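Local coordinates for protein B-agarase (PDB 4BQ2) that hydrolyses agarose as a family 50 glycoside hydrolase, acting as an exo-beta-agarase of a marine bacterium, at residues 44-49 / 174-179; 629-634 / 666-671; 300-305 / 329-334; 357-362 / 372-377. All coordinates share one frame; numbering follows the deposited sequence.

How the interactions relate
The four contacts form two pairs; interaction 1 lies across the chain's centre from interactions 3 and 4. Interactions 1 and 2 have centres 12 Å apart and touch: the CE atom of Met-177 packs 3.4 Å from the C atom of Gly-632. Interaction 1 joins two loops of the CBM-like domain. Interaction 2 lies beside strand 84-92 of that domain. Interactions 3 and 4 have centres 11 Å apart and share a four-stranded antiparallel sheet. Glu-374 OE2 forms a salt bridge to Arg-334 and a hydrogen bond with Tyr-302 OH. A glycerol, probably from the crystallisation liquor, lies about 3 Å from the side chain of Tyr-629 in interaction 2 and may mark a pocket.

Interaction 1. Residues 44-49 / 174-179; sequences MQSKQH and QSAMHD
Ser-46 and Lys-47 meet the 174-179 loop through one hydroxyl, one backbone N-H and a carboxylate. The tight part is at Ser-46. Its OG sits between the backbone N and the carbonyl carbon (chi1 48°) and gives a hydrogen bond of 2.7 Å to His-178 O, in the carbonyl plane and on a lone pair. The CB of Ser-46 also packs 3.8 Å from Ala-176 CB. Next to this, Asp-179 brings OD1 up to the backbone N of Lys-47. Lys-47 N donates to Asp-179 OD1 at 3.0 Å, on the anti side of the carboxylate, and the bond is nearly straight at 163°.

Around this the contact is looser and watered. The Lys-47 chain passes Met-177 O with its CG at 3.6 Å, and beyond it the chain runs off from the 174-179 loop. Three waters bridge the loops. One donates to both Lys-47 O and Ala-176 O. A second accepts from Gln-48 N and donates to the same Asp-179 OD1 at 2.6 Å. The third links His-49 O to Ala-176 N. His-178 turns away from this contact and stacks on His-82; its NE2 is hydrogen-bonded to Asp-682.

The two loops follow strands 36-44 and 166-174 of the CBM-like domain. Asp-179 OD1 takes both a backbone N-H and a water, which probably helps to stabilise its negative charge. The contact is therefore polar, and the first and third waters join backbone atoms that do not meet directly.

Interaction 2. Residues 629-634 / 666-671; sequences YKEGLP and GLIHAA
Tyr-629 and Leu-667 both hold CG anti to the carbonyl carbon (chi1 -68° and -67°), and this brings the leucine branch over the tyrosine ring. Leu-667 CD1 lies over one face, 3.6 Å from the centroid of the Tyr-629 ring. It is 17° off the ring normal, a CH-pi contact. The methyl is closest to Tyr-629 CD2, at 3.5 Å. At the base of the side chain, Leu-667 CB packs 3.9 Å from Tyr-629 CB.

Ile-668 continues the contact along the backbone. Its CD1 abuts the backbone at both Tyr-629 O, 3.4 Å, and Lys-630 CA, 3.5 Å. Its other branch, CG2, meets Glu-631 CG at 4.0 Å. No hydrogen bond crosses the contact.

The polar ends point to other partners. Tyr-629 OH binds Glu-652, Lys-630 forms a salt bridge to Asp-606, and Glu-631 forms one to Lys-180. Ile-668 is also covered by Gln-85 and Tyr-87 of strand 84-92 and by Met-679 of helix 673-688.

The segments follow strands 624-627 and 648-652, parallel neighbours in one sheet. The glycerol beside Tyr-629 is probably a crystallisation additive but may mark a pocket. This fits the (beta/alpha)8 barrel expected of family 50 enzymes, whose active site lies at the C-terminal ends of the strands.

Interaction 3. Residues 300-305 / 329-334; sequences YDYDQA and KSFATR
The end of strand 296-301 meets helix 328-332 and the turn after it, at one side of a small antiparallel sheet. Arg-334 and Tyr-300 form a cation-pi stack. The guanidinium lies flat on the ring, with planes 15° apart and Arg-334 CZ 3.7 Å from the centroid of the Tyr-300 ring. NH2 of Arg-334 comes over the rim, 3.3 Å from Tyr-300 CD1. The arginine chain leaves with CG anti to its N (chi1 155°) and bends at chi3, which brings the group across the tyrosine. Arg-334 NE also forms a salt bridge to Glu-374, which probably fixes how the guanidinium is turned.

Tyr-302 lies on the helix end. Ser-330 CB is over one face of its ring, 4.0 Å from CD2 of Tyr-302, and Arg-334 CB is at the ring edge. The Tyr-302 hydroxyl passes Phe-331 CD1 at 3.6 Å and binds Glu-374. That carboxylate thus joins two side chains of this contact.

The threonine hydroxyl links helix and loop. Thr-333 OG1 donates to Ser-330 O at 2.7 Å, in the carbonyl plane and on a lone pair. The same OG1 accepts from Asp-303 N at 2.9 Å, with an almost straight N-H...O angle of 174°.

Interaction 4. Residues 357-362 / 372-377; sequences NHYNYR and RGEAYS
Tyr-359 to Arg-362 and Gly-373 to Tyr-376 pair as the two strands of a beta hairpin, at the edge of the four-stranded antiparallel sheet. The backbone bonds come first. Asn-360 and Ala-375 form a hydrogen-bonded pair, as do Arg-362 and Gly-373. In the first, Asn-360 N to Ala-375 O is 2.7 Å. Ser-377 N to His-358 O, at 3.0 Å, adds one bond beyond the strand pairs; Ser-377 is the N-cap of helix 378-387.

Aromatic contacts dominate the face that holds Tyr-359, Tyr-361, Glu-374 and Tyr-376. Tyr-376 turns its edge to the face of Tyr-359 in a T-shaped pair, centroids 5.0 Å apart and planes at 70°. Its CG stands anti to the backbone N (chi1 -171°), which lays the ring beside His-358, with Tyr-376 CE1 3.7 Å from His-358 CB.

Charged groups also meet rings. The Glu-374 carboxylate has CD 3.5 Å from Tyr-359 CE1, and its OE1 is hydrogen-bonded to Thr-298 of strand 296-301. At Tyr-361, Arg-372 NE forms a salt bridge to Asp-301 OD2, and Tyr-361 OH is hydrogen-bonded with Asp-301 OD1. The aliphatic CD of Arg-372 runs 3.3 Å from that OH of Tyr-361.

One backbone-to-ring contact remains. Gly-373 O lies over one face of the Tyr-361 ring, 3.3 Å from CD1 of Tyr-361.

Interaction 1. Residues 44-49 / 174-179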
loop_
_atom_site.group_PDB
_atom_site.type_symbol
_atom_site.label_atom_id
_atom_site.label_comp_id
_atom_site.label_asym_id
_atom_site.label_seq_id
_atom_site.Cartn_x
_atom_site.Cartn_y
_atom_site.Cartn_z
ATOM N N MET A 44 -1.484 -26.618 2.318
ATOM C CA MET A 44 -0.260 -25.811 2.188
ATOM C C MET A 44 0.430 -25.706 3.531
ATOM O O MET A 44 -0.201 -25.463 4.563
ATOM C CB MET A 44 -0.578 -24.401 1.614
ATOM C CG MET A 44 -1.008 -24.436 0.131
ATOM S SD MET A 44 -2.035 -23.048 -0.410
ATOM C CE MET A 44 -3.586 -23.523 0.322
ATOM N N GLN A 45 1.737 -25.920 3.512
ATOM C CA GLN A 45 2.573 -25.761 4.676
ATOM C C GLN A 45 3.013 -24.288 4.725
ATOM O O GLN A 45 4.211 -23.957 4.655
ATOM C CB GLN A 45 3.747 -26.750 4.593
ATOM C CG GLN A 45 3.332 -28.214 4.839
ATOM C CD GLN A 45 2.617 -28.878 3.661
ATOM O OE1 GLN A 45 3.183 -29.047 2.560
ATOM N NE2 GLN A 45 1.376 -29.263 3.883
ATOM N N SER A 46 2.020 -23.398 4.845
ATOM C CA SER A 46 2.246 -21.965 4.724
ATOM C C SER A 46 2.589 -21.346 6.077
ATOM O O SER A 46 2.918 -20.171 6.142
ATOM C CB SER A 46 1.005 -21.289 4.077
ATOM O OG SER A 46 -0.195 -21.734 4.711
ATOM N N LYS A 47 2.497 -22.095 7.169
ATOM C CA LYS A 47 3.125 -21.574 8.391
ATOM C C LYS A 47 4.659 -21.598 8.237
ATOM O O LYS A 47 5.320 -20.584 8.513
ATOM C CB LYS A 47 2.676 -22.298 9.665
ATOM C CG LYS A 47 3.285 -21.678 10.933
ATOM C CD LYS A 47 2.742 -22.322 12.197
ATOM C CE LYS A 47 3.377 -21.669 13.425
ATOM N NZ LYS A 47 2.352 -21.579 14.501
ATOM N N GLN A 48 5.218 -22.723 7.776
ATOM C CA GLN A 48 6.698 -22.872 7.721
ATOM C C GLN A 48 7.322 -22.192 6.500
ATOM O O GLN A 48 8.468 -21.763 6.552
ATOM C CB GLN A 48 7.148 -24.350 7.751
ATOM C CG GLN A 48 6.974 -25.056 9.098
ATOM C CD GLN A 48 7.660 -24.318 10.251
ATOM O OE1 GLN A 48 8.853 -23.960 10.173
ATOM N NE2 GLN A 48 6.896 -24.065 11.325
ATOM N N HIS A 49 6.559 -22.097 5.410
ATOM C CA HIS A 49 7.079 -21.714 4.100
ATOM C C HIS A 49 6.323 -20.493 3.557
ATOM O O HIS A 49 5.086 -20.423 3.618
ATOM C CB HIS A 49 6.962 -22.884 3.119
ATOM C CG HIS A 49 7.787 -24.078 3.513
ATOM N ND1 HIS A 49 7.266 -25.161 4.186
ATOM C CD2 HIS A 49 9.098 -24.355 3.315
ATOM C CE1 HIS A 49 8.220 -26.061 4.389
ATOM N NE2 HIS A 49 9.339 -25.596 3.865
ATOM N N GLN A 174 0.901 -16.744 0.300
ATOM C CA GLN A 174 2.187 -16.049 0.498
ATOM C C GLN A 174 2.306 -15.427 1.890
ATOM O O GLN A 174 1.359 -14.782 2.361
ATOM C CB GLN A 174 2.339 -14.965 -0.576
ATOM C CG GLN A 174 2.325 -15.553 -1.978
ATOM C CD GLN A 174 2.398 -14.535 -3.104
ATOM O OE1 GLN A 174 2.806 -13.372 -2.932
ATOM N NE2 GLN A 174 1.991 -14.976 -4.279
ATOM N N SER A 175 3.455 -15.629 2.554
ATOM C CA SER A 175 3.726 -15.058 3.861
ATOM C C SER A 175 2.569 -15.173 4.853
ATOM O O SER A 175 2.208 -14.202 5.513
ATOM C CB SER A 175 4.145 -13.583 3.727
ATOM O OG SER A 175 5.409 -13.510 3.067
ATOM N N ALA A 176 1.972 -16.357 4.937
ATOM C CA ALA A 176 0.948 -16.650 5.910
ATOM C C ALA A 176 1.543 -16.865 7.310
ATOM O O ALA A 176 2.777 -17.086 7.458
ATOM C CB ALA A 176 0.164 -17.885 5.463
ATOM N N MET A 177 0.685 -16.788 8.327
ATOM C CA MET A 177 1.065 -17.117 9.705
ATOM C C MET A 177 0.550 -18.471 10.113
ATOM O O MET A 177 0.884 -18.946 11.192
ATOM C CB MET A 177 0.530 -16.077 10.671
ATOM C CG MET A 177 1.049 -14.659 10.411
ATOM S SD MET A 177 2.793 -14.465 10.863
ATOM C CE MET A 177 3.559 -14.504 9.265
ATOM N N HIS A 178 -0.247 -19.095 9.239
ATOM C CA HIS A 178 -0.894 -20.375 9.529
ATOM C C HIS A 178 -0.866 -21.234 8.278
ATOM O O HIS A 178 -0.887 -20.706 7.156
ATOM C CB HIS A 178 -2.374 -20.167 9.868
ATOM C CG HIS A 178 -2.628 -19.185 10.963
ATOM N ND1 HIS A 178 -2.281 -19.421 12.271
ATOM C CD2 HIS A 178 -3.262 -17.989 10.953
ATOM C CE1 HIS A 178 -2.669 -18.404 13.021
ATOM N NE2 HIS A 178 -3.261 -17.518 12.243
ATOM N N ASP A 179 -0.893 -22.546 8.465
ATOM C CA ASP A 179 -1.179 -23.473 7.373
ATOM C C ASP A 179 -2.592 -23.193 6.876
ATOM O O ASP A 179 -3.486 -23.013 7.686
ATOM C CB ASP A 179 -1.130 -24.926 7.880
ATOM C CG ASP A 179 0.298 -25.392 8.173
ATOM O OD1 ASP A 179 1.250 -24.736 7.699
ATOM O OD2 ASP A 179 0.447 -26.431 8.839
HETATM O O HOH W 1 4.580 -18.166 9.349
HETATM O O HOH W 2 3.788 -25.306 7.984
HETATM O O HOH W 3 2.676 -18.745 2.896
#

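Interaction 2. Residues 629-634 / 666-671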
loop_
_atom_site.group_PDB
_atom_site.type_symbol
_atom_site.label_atom_id
_atom_site.label_comp_id
_atom_site.label_asym_id
_atom_site.label_seq_id
_atom_site.Cartn_x
_atom_site.Cartn_y
_atom_site.Cartn_z
ATOM N N TYR A 629 2.777 -5.417 3.550
ATOM C CA TYR A 629 1.409 -5.850 3.412
ATOM C C TYR A 629 1.382 -7.358 3.191
ATOM O O TYR A 629 1.364 -7.833 2.062
ATOM C CB TYR A 629 0.772 -5.119 2.241
ATOM C CG TYR A 629 0.570 -3.616 2.464
ATOM C CD1 TYR A 629 -0.543 -3.149 3.159
ATOM C CD2 TYR A 629 1.428 -2.693 1.904
ATOM C CE1 TYR A 629 -0.756 -1.784 3.339
ATOM C CE2 TYR A 629 1.233 -1.320 2.090
ATOM C CZ TYR A 629 0.121 -0.881 2.795
ATOM O OH TYR A 629 -0.113 0.492 2.956
ATOM N N LYS A 630 1.325 -8.082 4.292
ATOM C CA LYS A 630 1.345 -9.539 4.312
ATOM C C LYS A 630 0.450 -9.902 5.493
ATOM O O LYS A 630 -0.074 -9.011 6.178
ATOM C CB LYS A 630 2.788 -10.058 4.591
ATOM C CG LYS A 630 3.870 -9.546 3.648
ATOM C CD LYS A 630 3.709 -10.078 2.212
ATOM C CE LYS A 630 4.722 -9.379 1.321
ATOM N NZ LYS A 630 4.318 -9.276 -0.105
ATOM N N GLU A 631 0.251 -11.189 5.725
ATOM C CA GLU A 631 -0.485 -11.663 6.910
ATOM C C GLU A 631 0.282 -11.598 8.237
ATOM O O GLU A 631 -0.302 -11.670 9.327
ATOM C CB GLU A 631 -1.071 -13.060 6.627
ATOM C CG GLU A 631 -2.167 -12.918 5.541
ATOM C CD GLU A 631 -2.837 -14.235 5.111
ATOM O OE1 GLU A 631 -2.879 -15.197 5.911
ATOM O OE2 GLU A 631 -3.383 -14.276 3.974
ATOM N N GLY A 632 1.591 -11.454 8.127
ATOM C CA GLY A 632 2.432 -11.187 9.286
ATOM C C GLY A 632 3.869 -11.105 8.847
ATOM O O GLY A 632 4.178 -10.823 7.662
ATOM N N LEU A 633 4.751 -11.321 9.814
ATOM C CA LEU A 633 6.180 -11.217 9.604
ATOM C C LEU A 633 6.801 -12.615 9.684
ATOM O O LEU A 633 7.163 -13.066 10.772
ATOM C CB LEU A 633 6.798 -10.262 10.646
ATOM C CG LEU A 633 6.230 -8.850 10.764
ATOM C CD1 LEU A 633 7.165 -8.062 11.715
ATOM C CD2 LEU A 633 6.074 -8.128 9.409
ATOM N N PRO A 634 6.928 -13.304 8.526
ATOM C CA PRO A 634 7.418 -14.699 8.557
ATOM C C PRO A 634 8.895 -14.748 8.952
ATOM O O PRO A 634 9.684 -13.844 8.575
ATOM C CB PRO A 634 7.255 -15.177 7.101
ATOM C CG PRO A 634 6.334 -14.166 6.445
ATOM C CD PRO A 634 6.619 -12.859 7.154
ATOM N N GLY A 666 -8.389 -4.375 -0.764
ATOM C CA GLY A 666 -7.046 -3.856 -0.501
ATOM C C GLY A 666 -5.967 -4.899 -0.820
ATOM O O GLY A 666 -6.218 -5.845 -1.551
ATOM N N LEU A 667 -4.772 -4.756 -0.247
ATOM C CA LEU A 667 -3.659 -5.688 -0.538
ATOM C C LEU A 667 -3.752 -7.093 0.093
ATOM O O LEU A 667 -3.298 -8.098 -0.463
ATOM C CB LEU A 667 -2.300 -5.009 -0.209
ATOM C CG LEU A 667 -2.035 -3.839 -1.177
ATOM C CD1 LEU A 667 -0.888 -2.940 -0.736
ATOM C CD2 LEU A 667 -1.799 -4.345 -2.612
ATOM N N ILE A 668 -4.337 -7.165 1.272
ATOM C CA ILE A 668 -4.446 -8.408 1.997
ATOM C C ILE A 668 -5.921 -8.564 2.332
ATOM O O ILE A 668 -6.582 -7.583 2.680
ATOM C CB ILE A 668 -3.572 -8.422 3.279
ATOM C CG1 ILE A 668 -2.064 -8.382 2.915
ATOM C CG2 ILE A 668 -3.955 -9.623 4.162
ATOM C CD1 ILE A 668 -1.499 -9.646 2.214
ATOM N N HIS A 669 -6.442 -9.776 2.159
ATOM C CA HIS A 669 -7.905 -9.999 2.078
ATOM C C HIS A 669 -8.411 -10.911 3.202
ATOM O O HIS A 669 -7.795 -11.948 3.501
ATOM C CB HIS A 669 -8.287 -10.640 0.714
ATOM C CG HIS A 669 -7.860 -9.853 -0.497
ATOM N ND1 HIS A 669 -8.017 -10.331 -1.780
ATOM C CD2 HIS A 669 -7.274 -8.635 -0.621
ATOM C CE1 HIS A 669 -7.561 -9.436 -2.646
ATOM N NE2 HIS A 669 -7.099 -8.399 -1.965
ATOM N N ALA A 670 -9.551 -10.537 3.778
ATOM C CA ALA A 670 -10.250 -11.314 4.783
ATOM C C ALA A 670 -11.629 -11.674 4.250
ATOM O O ALA A 670 -12.105 -11.069 3.272
ATOM C CB ALA A 670 -10.393 -10.507 6.075
ATOM N N ALA A 671 -12.271 -12.621 4.921
ATOM C CA ALA A 671 -13.555 -13.200 4.476
ATOM C C ALA A 671 -14.728 -12.335 4.877
ATOM O O ALA A 671 -15.818 -12.489 4.325
ATOM C CB ALA A 671 -13.729 -14.587 5.061
#

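Interaction 3. Residues 300-305 / 329-334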
loop_
_atom_site.group_PDB
_atom_site.type_symbol
_atom_site.label_atom_id
_atom_site.label_comp_id
_atom_site.label_asym_id
_atom_site.label_seq_id
_atom_site.Cartn_x
_atom_site.Cartn_y
_atom_site.Cartn_z
ATOM N N TYR A 300 -15.578 16.092 -13.709
ATOM C CA TYR A 300 -15.601 17.478 -14.184
ATOM C C TYR A 300 -14.225 18.169 -14.143
ATOM O O TYR A 300 -13.293 17.724 -13.437
ATOM C CB TYR A 300 -16.665 18.283 -13.439
ATOM C CG TYR A 300 -18.076 17.776 -13.702
ATOM C CD1 TYR A 300 -18.574 16.673 -13.014
ATOM C CD2 TYR A 300 -18.897 18.385 -14.662
ATOM C CE1 TYR A 300 -19.854 16.195 -13.250
ATOM C CE2 TYR A 300 -20.176 17.912 -14.910
ATOM C CZ TYR A 300 -20.649 16.815 -14.192
ATOM O OH TYR A 300 -21.914 16.321 -14.409
ATOM N N ASP A 301 -14.108 19.266 -14.898
ATOM C CA ASP A 301 -12.898 20.054 -14.940
ATOM C C ASP A 301 -13.240 21.545 -14.961
ATOM O O ASP A 301 -14.390 21.929 -15.206
ATOM C CB ASP A 301 -12.001 19.632 -16.119
ATOM C CG ASP A 301 -10.514 19.857 -15.838
ATOM O OD1 ASP A 301 -10.155 20.464 -14.791
ATOM O OD2 ASP A 301 -9.687 19.427 -16.676
ATOM N N TYR A 302 -12.258 22.365 -14.629
ATOM C CA TYR A 302 -12.445 23.803 -14.558
ATOM C C TYR A 302 -11.563 24.465 -15.607
ATOM O O TYR A 302 -10.570 23.872 -16.050
ATOM C CB TYR A 302 -12.065 24.335 -13.170
ATOM C CG TYR A 302 -12.851 23.728 -12.006
ATOM C CD1 TYR A 302 -14.188 23.349 -12.152
ATOM C CD2 TYR A 302 -12.253 23.545 -10.753
ATOM C CE1 TYR A 302 -14.899 22.792 -11.089
ATOM C CE2 TYR A 302 -12.962 22.986 -9.696
ATOM C CZ TYR A 302 -14.288 22.621 -9.874
ATOM O OH TYR A 302 -14.994 22.081 -8.827
ATOM N N ASP A 303 -11.919 25.670 -16.041
ATOM C CA ASP A 303 -11.059 26.355 -17.000
ATOM C C ASP A 303 -9.832 26.892 -16.247
ATOM O O ASP A 303 -9.946 27.571 -15.222
ATOM C CB ASP A 303 -11.826 27.396 -17.834
ATOM C CG ASP A 303 -12.621 26.754 -18.998
ATOM O OD1 ASP A 303 -12.011 26.377 -20.023
ATOM O OD2 ASP A 303 -13.859 26.615 -18.891
ATOM N N GLN A 304 -8.663 26.525 -16.762
ATOM C CA GLN A 304 -7.370 26.625 -16.075
ATOM C C GLN A 304 -6.976 28.025 -15.603
ATOM O O GLN A 304 -6.175 28.153 -14.667
ATOM C CB GLN A 304 -6.253 25.954 -16.887
ATOM C CG GLN A 304 -6.519 24.473 -17.149
ATOM C CD GLN A 304 -6.587 23.642 -15.864
ATOM O OE1 GLN A 304 -7.653 23.153 -15.474
ATOM N NE2 GLN A 304 -5.451 23.483 -15.203
ATOM N N ALA A 305 -7.555 29.060 -16.211
ATOM C CA ALA A 305 -7.296 30.448 -15.797
ATOM C C ALA A 305 -7.779 30.717 -14.362
ATOM O O ALA A 305 -7.384 31.709 -13.721
ATOM C CB ALA A 305 -7.957 31.424 -16.770
ATOM N N LYS A 329 -16.066 31.205 -9.033
ATOM C CA LYS A 329 -15.685 31.478 -10.406
ATOM C C LYS A 329 -15.120 30.223 -11.115
ATOM O O LYS A 329 -15.440 29.974 -12.282
ATOM C CB LYS A 329 -14.792 32.732 -10.491
ATOM C CG LYS A 329 -13.292 32.536 -10.627
ATOM C CD LYS A 329 -12.651 33.849 -11.079
ATOM C CE LYS A 329 -11.191 33.682 -11.494
ATOM N NZ LYS A 329 -10.288 33.496 -10.322
ATOM N N SER A 330 -14.343 29.406 -10.400
ATOM C CA SER A 330 -13.895 28.108 -10.963
ATOM C C SER A 330 -15.074 27.181 -11.252
ATOM O O SER A 330 -15.189 26.613 -12.353
ATOM C CB SER A 330 -12.923 27.396 -10.011
ATOM O OG SER A 330 -11.634 27.978 -10.063
ATOM N N PHE A 331 -15.945 27.041 -10.256
ATOM C CA PHE A 331 -17.088 26.137 -10.328
ATOM C C PHE A 331 -18.068 26.510 -11.442
ATOM O O PHE A 331 -18.683 25.620 -12.031
ATOM C CB PHE A 331 -17.836 26.077 -8.984
ATOM C CG PHE A 331 -18.722 24.878 -8.852
ATOM C CD1 PHE A 331 -18.202 23.654 -8.437
ATOM C CD2 PHE A 331 -20.081 24.953 -9.168
ATOM C CE1 PHE A 331 -19.018 22.534 -8.335
ATOM C CE2 PHE A 331 -20.891 23.831 -9.071
ATOM C CZ PHE A 331 -20.362 22.622 -8.646
ATOM N N ALA A 332 -18.216 27.811 -11.715
ATOM C CA ALA A 332 -19.076 28.286 -12.814
ATOM C C ALA A 332 -18.566 27.883 -14.199
ATOM O O ALA A 332 -19.357 27.752 -15.126
ATOM C CB ALA A 332 -19.290 29.798 -12.731
ATOM N N THR A 333 -17.254 27.682 -14.332
ATOM C CA THR A 333 -16.634 27.265 -15.604
ATOM C C THR A 333 -16.624 25.741 -15.752
ATOM O O THR A 333 -16.139 25.195 -16.740
ATOM C CB THR A 333 -15.180 27.752 -15.743
ATOM O OG1 THR A 333 -14.304 26.960 -14.904
ATOM C CG2 THR A 333 -15.055 29.262 -15.438
ATOM N N ARG A 334 -17.192 25.067 -14.762
ATOM C CA ARG A 334 -17.207 23.607 -14.707
ATOM C C ARG A 334 -17.791 22.910 -15.952
ATOM O O ARG A 334 -18.820 23.326 -16.502
ATOM C CB ARG A 334 -17.901 23.239 -13.418
ATOM C CG ARG A 334 -18.573 21.904 -13.293
ATOM C CD ARG A 334 -19.136 21.955 -11.885
ATOM N NE ARG A 334 -18.989 20.687 -11.200
ATOM C CZ ARG A 334 -19.901 19.731 -11.239
ATOM N NH1 ARG A 334 -21.027 19.917 -11.933
ATOM N NH2 ARG A 334 -19.694 18.604 -10.569
#

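Interaction 4. Residues 357-362 / 372-377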
loop_
_atom_site.group_PDB
_atom_site.type_symbol
_atom_site.label_atom_id
_atom_site.label_comp_id
_atom_site.label_asym_id
_atom_site.label_seq_id
_atom_site.Cartn_x
_atom_site.Cartn_y
_atom_site.Cartn_z
ATOM N N ASN A 357 -18.721 22.999 -0.050
ATOM C CA ASN A 357 -17.329 23.237 0.335
ATOM C C ASN A 357 -16.483 21.943 0.366
ATOM O O ASN A 357 -15.278 21.982 0.636
ATOM C CB ASN A 357 -17.242 23.995 1.656
ATOM C CG ASN A 357 -17.876 23.235 2.792
ATOM O OD1 ASN A 357 -19.095 23.008 2.816
ATOM N ND2 ASN A 357 -17.044 22.803 3.734
ATOM N N HIS A 358 -17.094 20.800 0.074
ATOM C CA HIS A 358 -16.361 19.548 0.162
ATOM C C HIS A 358 -15.804 19.121 -1.197
ATOM O O HIS A 358 -15.229 18.045 -1.331
ATOM C CB HIS A 358 -17.172 18.468 0.910
ATOM C CG HIS A 358 -17.601 18.904 2.283
ATOM N ND1 HIS A 358 -16.745 18.905 3.366
ATOM C CD2 HIS A 358 -18.774 19.407 2.735
ATOM C CE1 HIS A 358 -17.379 19.369 4.427
ATOM N NE2 HIS A 358 -18.613 19.683 4.072
ATOM N N TYR A 359 -15.972 19.989 -2.195
ATOM C CA TYR A 359 -15.269 19.858 -3.464
ATOM C C TYR A 359 -13.764 20.072 -3.287
ATOM O O TYR A 359 -13.324 20.793 -2.386
ATOM C CB TYR A 359 -15.817 20.831 -4.500
ATOM C CG TYR A 359 -17.105 20.359 -5.147
ATOM C CD1 TYR A 359 -17.116 19.249 -5.995
ATOM C CD2 TYR A 359 -18.317 21.042 -4.933
ATOM C CE1 TYR A 359 -18.295 18.816 -6.590
ATOM C CE2 TYR A 359 -19.492 20.609 -5.526
ATOM C CZ TYR A 359 -19.469 19.503 -6.358
ATOM O OH TYR A 359 -20.646 19.070 -6.945
ATOM N N ASN A 360 -12.999 19.422 -4.153
ATOM C CA ASN A 360 -11.543 19.476 -4.162
ATOM C C ASN A 360 -11.132 19.644 -5.624
ATOM O O ASN A 360 -11.940 19.391 -6.547
ATOM C CB ASN A 360 -10.980 18.163 -3.576
ATOM C CG ASN A 360 -9.449 18.117 -3.559
ATOM O OD1 ASN A 360 -8.777 19.136 -3.399
ATOM N ND2 ASN A 360 -8.894 16.918 -3.712
ATOM N N TYR A 361 -9.904 20.096 -5.845
ATOM C CA TYR A 361 -9.326 20.061 -7.185
ATOM C C TYR A 361 -7.890 19.547 -7.108
ATOM O O TYR A 361 -7.080 20.077 -6.342
ATOM C CB TYR A 361 -9.360 21.435 -7.858
ATOM C CG TYR A 361 -8.987 21.339 -9.321
ATOM C CD1 TYR A 361 -9.964 21.082 -10.294
ATOM C CD2 TYR A 361 -7.653 21.453 -9.739
ATOM C CE1 TYR A 361 -9.620 20.969 -11.632
ATOM C CE2 TYR A 361 -7.306 21.333 -11.087
ATOM C CZ TYR A 361 -8.299 21.082 -12.024
ATOM O OH TYR A 361 -7.966 20.952 -13.362
ATOM N N ARG A 362 -7.567 18.530 -7.899
ATOM C CA ARG A 362 -6.178 18.078 -7.975
ATOM C C ARG A 362 -5.561 18.483 -9.317
ATOM O O ARG A 362 -6.205 18.364 -10.347
ATOM C CB ARG A 362 -6.099 16.568 -7.732
ATOM C CG ARG A 362 -6.360 16.162 -6.281
ATOM C CD ARG A 362 -5.516 16.968 -5.283
ATOM N NE ARG A 362 -5.519 16.377 -3.939
ATOM C CZ ARG A 362 -5.394 17.063 -2.806
ATOM N NH1 ARG A 362 -5.276 18.397 -2.805
ATOM N NH2 ARG A 362 -5.415 16.405 -1.646
ATOM N N ARG A 372 -5.979 15.587 -14.125
ATOM C CA ARG A 372 -6.327 16.661 -13.216
ATOM C C ARG A 372 -7.848 16.729 -13.199
ATOM O O ARG A 372 -8.528 16.187 -14.083
ATOM C CB ARG A 372 -5.798 17.999 -13.740
ATOM C CG ARG A 372 -6.395 18.358 -15.096
ATOM C CD ARG A 372 -5.924 19.701 -15.629
ATOM N NE ARG A 372 -6.877 20.188 -16.636
ATOM C CZ ARG A 372 -6.557 20.878 -17.738
ATOM N NH1 ARG A 372 -5.297 21.203 -17.995
ATOM N NH2 ARG A 372 -7.510 21.255 -18.584
ATOM N N GLY A 373 -8.403 17.412 -12.207
ATOM C CA GLY A 373 -9.847 17.486 -12.183
ATOM C C GLY A 373 -10.469 17.810 -10.855
ATOM O O GLY A 373 -9.801 17.830 -9.791
ATOM N N GLU A 374 -11.760 18.093 -10.938
ATOM C CA GLU A 374 -12.572 18.279 -9.758
ATOM C C GLU A 374 -12.719 16.925 -9.043
ATOM O O GLU A 374 -12.784 15.856 -9.674
ATOM C CB GLU A 374 -13.928 18.879 -10.151
ATOM C CG GLU A 374 -14.952 18.949 -9.020
ATOM C CD GLU A 374 -16.359 19.188 -9.538
ATOM O OE1 GLU A 374 -17.059 18.189 -9.859
ATOM O OE2 GLU A 374 -16.762 20.374 -9.612
ATOM N N ALA A 375 -12.687 16.979 -7.714
ATOM C CA ALA A 375 -12.904 15.801 -6.893
ATOM C C ALA A 375 -13.888 16.162 -5.763
ATOM O O ALA A 375 -14.134 17.348 -5.509
ATOM C CB ALA A 375 -11.565 15.275 -6.374
ATOM N N TYR A 376 -14.512 15.170 -5.139
ATOM C CA TYR A 376 -15.399 15.458 -4.020
ATOM C C TYR A 376 -15.067 14.519 -2.880
ATOM O O TYR A 376 -14.792 13.338 -3.105
ATOM C CB TYR A 376 -16.887 15.340 -4.416
ATOM C CG TYR A 376 -17.871 15.832 -3.351
ATOM C CD1 TYR A 376 -18.122 17.193 -3.201
ATOM C CD2 TYR A 376 -18.536 14.937 -2.508
ATOM C CE1 TYR A 376 -19.014 17.669 -2.249
ATOM C CE2 TYR A 376 -19.428 15.397 -1.540
ATOM C CZ TYR A 376 -19.669 16.777 -1.429
ATOM O OH TYR A 376 -20.542 17.287 -0.484
ATOM N N SER A 377 -15.030 15.065 -1.665
ATOM C CA SER A 377 -14.811 14.262 -0.467
ATOM C C SER A 377 -16.126 14.005 0.260
ATOM O O SER A 377 -16.611 14.854 1.028
ATOM C CB SER A 377 -13.794 14.934 0.487
ATOM O OG SER A 377 -13.678 14.111 1.649
#